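Long-range contact in putative pilus assembly-related protein (Burkholderia pseudomallei, PDB 4DAD), which carries a CheY-like receiver domain and may, as a longer protein, bind and hydrolyse ATP, with a putative role in pilus assembly: residues M20-R32 / L65-A77. Numbering follows the deposited sequence.
Sequences MINILVASEDASR and LDAFDILMIDGAA
Between Asn22-Ala26 and Ile70-Asp74 the backbones pair in parallel, with the segment axes 18° apart. Leu24 donates its N to Ile70 O and returns its O to Met72 N; two residues on, Ala26 N reaches Met72 O and Ala26 O takes Asp74 N at 2.9 Å. At the start of the ladder Asn22 O is gripped twice, by Asp69 N and Ile70 N.

Side-chain bonds close this same end. Asp69 OD2 receives Asn22 N at 2.9 Å in a nearly straight bond, through its anti lone pair, and also forms a salt bridge with Arg145. The Asn22 amide sends ND2 to Ala67 O, which lies close to the amide plane, 2.9 Å away.

These are the first and third strands of the receiver-domain fold; strand 70-74 is the central one of five parallel strands in 2-1-3-4-5 order, with 22-26 beside it. Asp74 is the predicted phosphorylation site and is unmodified here.

Apolar contacts form on both faces. On one, Ile23 CG2 meets Ile70 CG2. Ile23 CG2 also lies 3.9 Å from Met72 CE, under helices 30-43 and 128-140. On the other, Leu24 CB sits over the Phe68 ring, 3.9 Å from its centroid and 15° off the normal, a CH-pi contact. With CG anti to its backbone N (chi1 179°), Leu24 carries CD2 to Leu71 CD1 and Leu65 CD2.

Charged and hydroxyl groups gather round Asp74. Ser27 OG donates to the anti lone pair of Asp74 OD2 at 2.7 Å. Arg32, bent along its chain, lays a guanidinium face over Asp74 OD1, with Arg32 NH2 3.1 Å from it; because that oxygen lies well out of the plane, this salt bridge is purely electrostatic. Trp124 makes a cation-pi contact with the same arginine.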
loop_
_atom_site.group_PDB
_atom_site.type_symbol
_atom_site.label_atom_id
_atom_site.label_comp_id
_atom_site.label_asym_id
_atom_site.label_seq_id
_atom_site.Cartn_x
_atom_site.Cartn_y
_atom_site.Cartn_z
HETATM N N MSE A 20 21.012 -7.156 1.888
HETATM C CA MSE A 20 20.016 -8.120 1.429
HETATM C C MSE A 20 18.894 -7.461 0.593
HETATM O O MSE A 20 18.083 -8.181 0.006
HETATM C CB MSE A 20 19.376 -8.812 2.639
HETATM C CG MSE A 20 20.244 -9.850 3.309
HETATM SE SE MSE A 20 20.775 -11.222 2.068
HETATM C CE MSE A 20 18.985 -11.761 1.384
ATOM N N ILE A 21 18.830 -6.104 0.573
ATOM C CA ILE A 21 17.753 -5.350 -0.066
ATOM C C ILE A 21 18.183 -4.761 -1.395
ATOM O O ILE A 21 19.099 -3.934 -1.483
ATOM C CB ILE A 21 17.142 -4.264 0.855
ATOM C CG1 ILE A 21 16.654 -4.899 2.188
ATOM C CG2 ILE A 21 15.999 -3.577 0.122
ATOM C CD1 ILE A 21 16.501 -3.954 3.401
ATOM N N ASN A 22 17.477 -5.213 -2.429
ATOM C CA ASN A 22 17.640 -4.818 -3.807
ATOM C C ASN A 22 16.652 -3.728 -4.133
ATOM O O ASN A 22 15.444 -3.950 -4.079
ATOM C CB ASN A 22 17.462 -6.033 -4.716
ATOM C CG ASN A 22 18.569 -7.040 -4.571
ATOM O OD1 ASN A 22 19.686 -6.735 -4.136
ATOM N ND2 ASN A 22 18.288 -8.263 -4.951
ATOM N N ILE A 23 17.174 -2.554 -4.476
ATOM C CA ILE A 23 16.401 -1.365 -4.843
ATOM C C ILE A 23 16.585 -1.019 -6.323
ATOM O O ILE A 23 17.705 -0.861 -6.794
ATOM C CB ILE A 23 16.782 -0.131 -3.954
ATOM C CG1 ILE A 23 16.782 -0.503 -2.436
ATOM C CG2 ILE A 23 15.860 1.087 -4.284
ATOM C CD1 ILE A 23 16.621 0.617 -1.458
ATOM N N LEU A 24 15.479 -0.872 -7.044
ATOM C CA LEU A 24 15.472 -0.388 -8.427
ATOM C C LEU A 24 15.036 1.075 -8.391
ATOM O O LEU A 24 13.972 1.381 -7.835
ATOM C CB LEU A 24 14.558 -1.228 -9.308
ATOM C CG LEU A 24 14.440 -0.806 -10.793
ATOM C CD1 LEU A 24 15.795 -0.942 -11.546
ATOM C CD2 LEU A 24 13.353 -1.605 -11.476
ATOM N N VAL A 25 15.892 1.978 -8.896
ATOM C CA VAL A 25 15.639 3.438 -8.946
ATOM C C VAL A 25 15.297 3.793 -10.399
ATOM O O VAL A 25 16.078 3.492 -11.294
ATOM C CB VAL A 25 16.800 4.310 -8.355
ATOM C CG1 VAL A 25 16.502 5.791 -8.542
ATOM C CG2 VAL A 25 16.989 4.030 -6.869
ATOM N N ALA A 26 14.111 4.378 -10.639
ATOM C CA ALA A 26 13.640 4.661 -11.995
ATOM C C ALA A 26 13.372 6.121 -12.213
ATOM O O ALA A 26 12.558 6.692 -11.489
ATOM C CB ALA A 26 12.366 3.859 -12.275
ATOM N N SER A 27 14.023 6.722 -13.237
ATOM C CA SER A 27 13.830 8.136 -13.637
ATOM C C SER A 27 14.219 8.374 -15.110
ATOM O O SER A 27 15.186 7.810 -15.583
ATOM C CB SER A 27 14.606 9.092 -12.733
ATOM O OG SER A 27 14.409 10.432 -13.166
ATOM N N GLU A 28 13.472 9.239 -15.807
ATOM C CA GLU A 28 13.650 9.624 -17.214
ATOM C C GLU A 28 14.889 10.494 -17.383
ATOM O O GLU A 28 15.510 10.468 -18.450
ATOM C CB GLU A 28 12.394 10.400 -17.681
ATOM C CG GLU A 28 12.324 10.751 -19.170
ATOM C CD GLU A 28 12.928 12.067 -19.642
ATOM O OE1 GLU A 28 12.878 13.064 -18.885
ATOM O OE2 GLU A 28 13.412 12.109 -20.798
ATOM N N ASP A 29 15.223 11.283 -16.334
ATOM C CA ASP A 29 16.322 12.249 -16.291
ATOM C C ASP A 29 17.582 11.651 -15.707
ATOM O O ASP A 29 17.618 11.261 -14.543
ATOM C CB ASP A 29 15.921 13.508 -15.490
ATOM C CG ASP A 29 16.851 14.686 -15.737
ATOM O OD1 ASP A 29 16.715 15.342 -16.790
ATOM O OD2 ASP A 29 17.749 14.913 -14.910
ATOM N N ALA A 30 18.634 11.654 -16.518
ATOM C CA ALA A 30 19.985 11.174 -16.214
ATOM C C ALA A 30 20.533 11.798 -14.936
ATOM O O ALA A 30 21.160 11.098 -14.140
ATOM C CB ALA A 30 20.924 11.490 -17.375
ATOM N N SER A 31 20.315 13.106 -14.756
ATOM C CA SER A 31 20.803 13.839 -13.599
ATOM C C SER A 31 20.000 13.458 -12.346
ATOM O O SER A 31 20.627 13.156 -11.330
ATOM C CB SER A 31 20.770 15.338 -13.856
ATOM O OG SER A 31 21.613 16.020 -12.948
ATOM N N ARG A 32 18.644 13.381 -12.434
ATOM C CA ARG A 32 17.779 12.973 -11.298
ATOM C C ARG A 32 18.057 11.522 -10.891
ATOM O O ARG A 32 18.145 11.246 -9.692
ATOM C CB ARG A 32 16.270 13.130 -11.595
ATOM C CG ARG A 32 15.767 14.557 -11.810
ATOM C CD ARG A 32 14.698 14.885 -10.792
ATOM N NE ARG A 32 13.352 15.041 -11.354
ATOM C CZ ARG A 32 12.238 15.104 -10.617
ATOM N NH1 ARG A 32 12.295 14.963 -9.296
ATOM N NH2 ARG A 32 11.058 15.265 -11.200
ATOM N N LEU A 65 12.162 -8.121 -12.692
ATOM C CA LEU A 65 11.554 -7.403 -11.570
ATOM C C LEU A 65 11.516 -8.213 -10.301
ATOM O O LEU A 65 11.579 -7.628 -9.219
ATOM C CB LEU A 65 10.136 -6.958 -11.890
ATOM C CG LEU A 65 9.939 -5.621 -12.563
ATOM C CD1 LEU A 65 8.474 -5.372 -12.733
ATOM C CD2 LEU A 65 10.548 -4.495 -11.767
ATOM N N ASP A 66 11.368 -9.547 -10.423
ATOM C CA ASP A 66 11.322 -10.510 -9.318
ATOM C C ASP A 66 12.550 -10.376 -8.390
ATOM O O ASP A 66 12.427 -10.615 -7.192
ATOM C CB ASP A 66 11.217 -11.956 -9.857
ATOM C CG ASP A 66 9.841 -12.344 -10.390
ATOM O OD1 ASP A 66 8.897 -11.537 -10.244
ATOM O OD2 ASP A 66 9.711 -13.461 -10.957
ATOM N N ALA A 67 13.704 -9.962 -8.942
ATOM C CA ALA A 67 14.955 -9.774 -8.226
ATOM C C ALA A 67 14.966 -8.509 -7.298
ATOM O O ALA A 67 15.902 -8.342 -6.522
ATOM C CB ALA A 67 16.090 -9.676 -9.233
ATOM N N PHE A 68 13.961 -7.642 -7.364
ATOM C CA PHE A 68 13.957 -6.428 -6.550
ATOM C C PHE A 68 12.954 -6.472 -5.440
ATOM O O PHE A 68 11.917 -7.119 -5.540
ATOM C CB PHE A 68 13.708 -5.169 -7.406
ATOM C CG PHE A 68 14.762 -4.983 -8.463
ATOM C CD1 PHE A 68 16.013 -4.485 -8.133
ATOM C CD2 PHE A 68 14.543 -5.408 -9.766
ATOM C CE1 PHE A 68 17.011 -4.377 -9.094
ATOM C CE2 PHE A 68 15.548 -5.299 -10.728
ATOM C CZ PHE A 68 16.770 -4.780 -10.385
ATOM N N ASP A 69 13.293 -5.786 -4.358
ATOM C CA ASP A 69 12.449 -5.666 -3.181
ATOM C C ASP A 69 11.755 -4.318 -3.240
ATOM O O ASP A 69 10.585 -4.226 -2.899
ATOM C CB ASP A 69 13.288 -5.797 -1.901
ATOM C CG ASP A 69 14.040 -7.099 -1.788
ATOM O OD1 ASP A 69 13.384 -8.150 -1.595
ATOM O OD2 ASP A 69 15.294 -7.068 -1.864
ATOM N N ILE A 70 12.474 -3.276 -3.698
ATOM C CA ILE A 70 11.953 -1.905 -3.745
ATOM C C ILE A 70 12.136 -1.282 -5.137
ATOM O O ILE A 70 13.149 -1.476 -5.803
ATOM C CB ILE A 70 12.581 -1.030 -2.630
ATOM C CG1 ILE A 70 12.222 -1.576 -1.240
ATOM C CG2 ILE A 70 12.194 0.466 -2.745
ATOM C CD1 ILE A 70 13.227 -1.106 -0.070
ATOM N N LEU A 71 11.106 -0.548 -5.559
ATOM C CA LEU A 71 11.059 0.214 -6.780
ATOM C C LEU A 71 10.759 1.646 -6.409
ATOM O O LEU A 71 9.668 1.959 -5.950
ATOM C CB LEU A 71 10.027 -0.368 -7.771
ATOM C CG LEU A 71 9.642 0.472 -8.990
ATOM C CD1 LEU A 71 10.849 0.912 -9.789
ATOM C CD2 LEU A 71 8.678 -0.299 -9.869
HETATM N N MSE A 72 11.751 2.516 -6.597
HETATM C CA MSE A 72 11.587 3.936 -6.338
HETATM C C MSE A 72 11.385 4.663 -7.667
HETATM O O MSE A 72 12.292 4.676 -8.501
HETATM C CB MSE A 72 12.785 4.451 -5.591
HETATM C CG MSE A 72 12.485 5.671 -4.776
HETATM SE SE MSE A 72 14.029 6.090 -3.695
HETATM C CE MSE A 72 14.288 4.320 -2.872
ATOM N N ILE A 73 10.161 5.174 -7.906
ATOM C CA ILE A 73 9.800 5.825 -9.158
ATOM C C ILE A 73 9.819 7.344 -9.008
ATOM O O ILE A 73 9.156 7.882 -8.125
ATOM C CB ILE A 73 8.419 5.322 -9.681
ATOM C CG1 ILE A 73 8.471 3.873 -10.170
ATOM C CG2 ILE A 73 7.846 6.203 -10.804
ATOM C CD1 ILE A 73 7.052 3.147 -10.043
ATOM N N ASP A 74 10.531 8.032 -9.918
ATOM C CA ASP A 74 10.501 9.485 -9.990
ATOM C C ASP A 74 9.190 9.879 -10.736
ATOM O O ASP A 74 9.008 9.521 -11.907
ATOM C CB ASP A 74 11.769 10.015 -10.678
ATOM C CG ASP A 74 11.781 11.495 -11.012
ATOM O OD1 ASP A 74 10.864 12.215 -10.564
ATOM O OD2 ASP A 74 12.721 11.940 -11.708
ATOM N N GLY A 75 8.287 10.568 -10.028
ATOM C CA GLY A 75 6.976 10.976 -10.536
ATOM C C GLY A 75 6.867 12.385 -11.077
ATOM O O GLY A 75 5.956 13.122 -10.689
ATOM N N ALA A 76 7.775 12.742 -12.019
ATOM C CA ALA A 76 7.885 14.037 -12.706
ATOM C C ALA A 76 6.597 14.414 -13.475
ATOM O O ALA A 76 6.116 15.552 -13.363
ATOM C CB ALA A 76 9.068 14.013 -13.663
ATOM N N ALA A 77 6.048 13.463 -14.249
ATOM C CA ALA A 77 4.806 13.668 -14.992
ATOM C C ALA A 77 3.897 12.434 -14.834
ATOM O O ALA A 77 3.947 11.504 -15.654
ATOM C CB ALA A 77 5.107 13.958 -16.460
#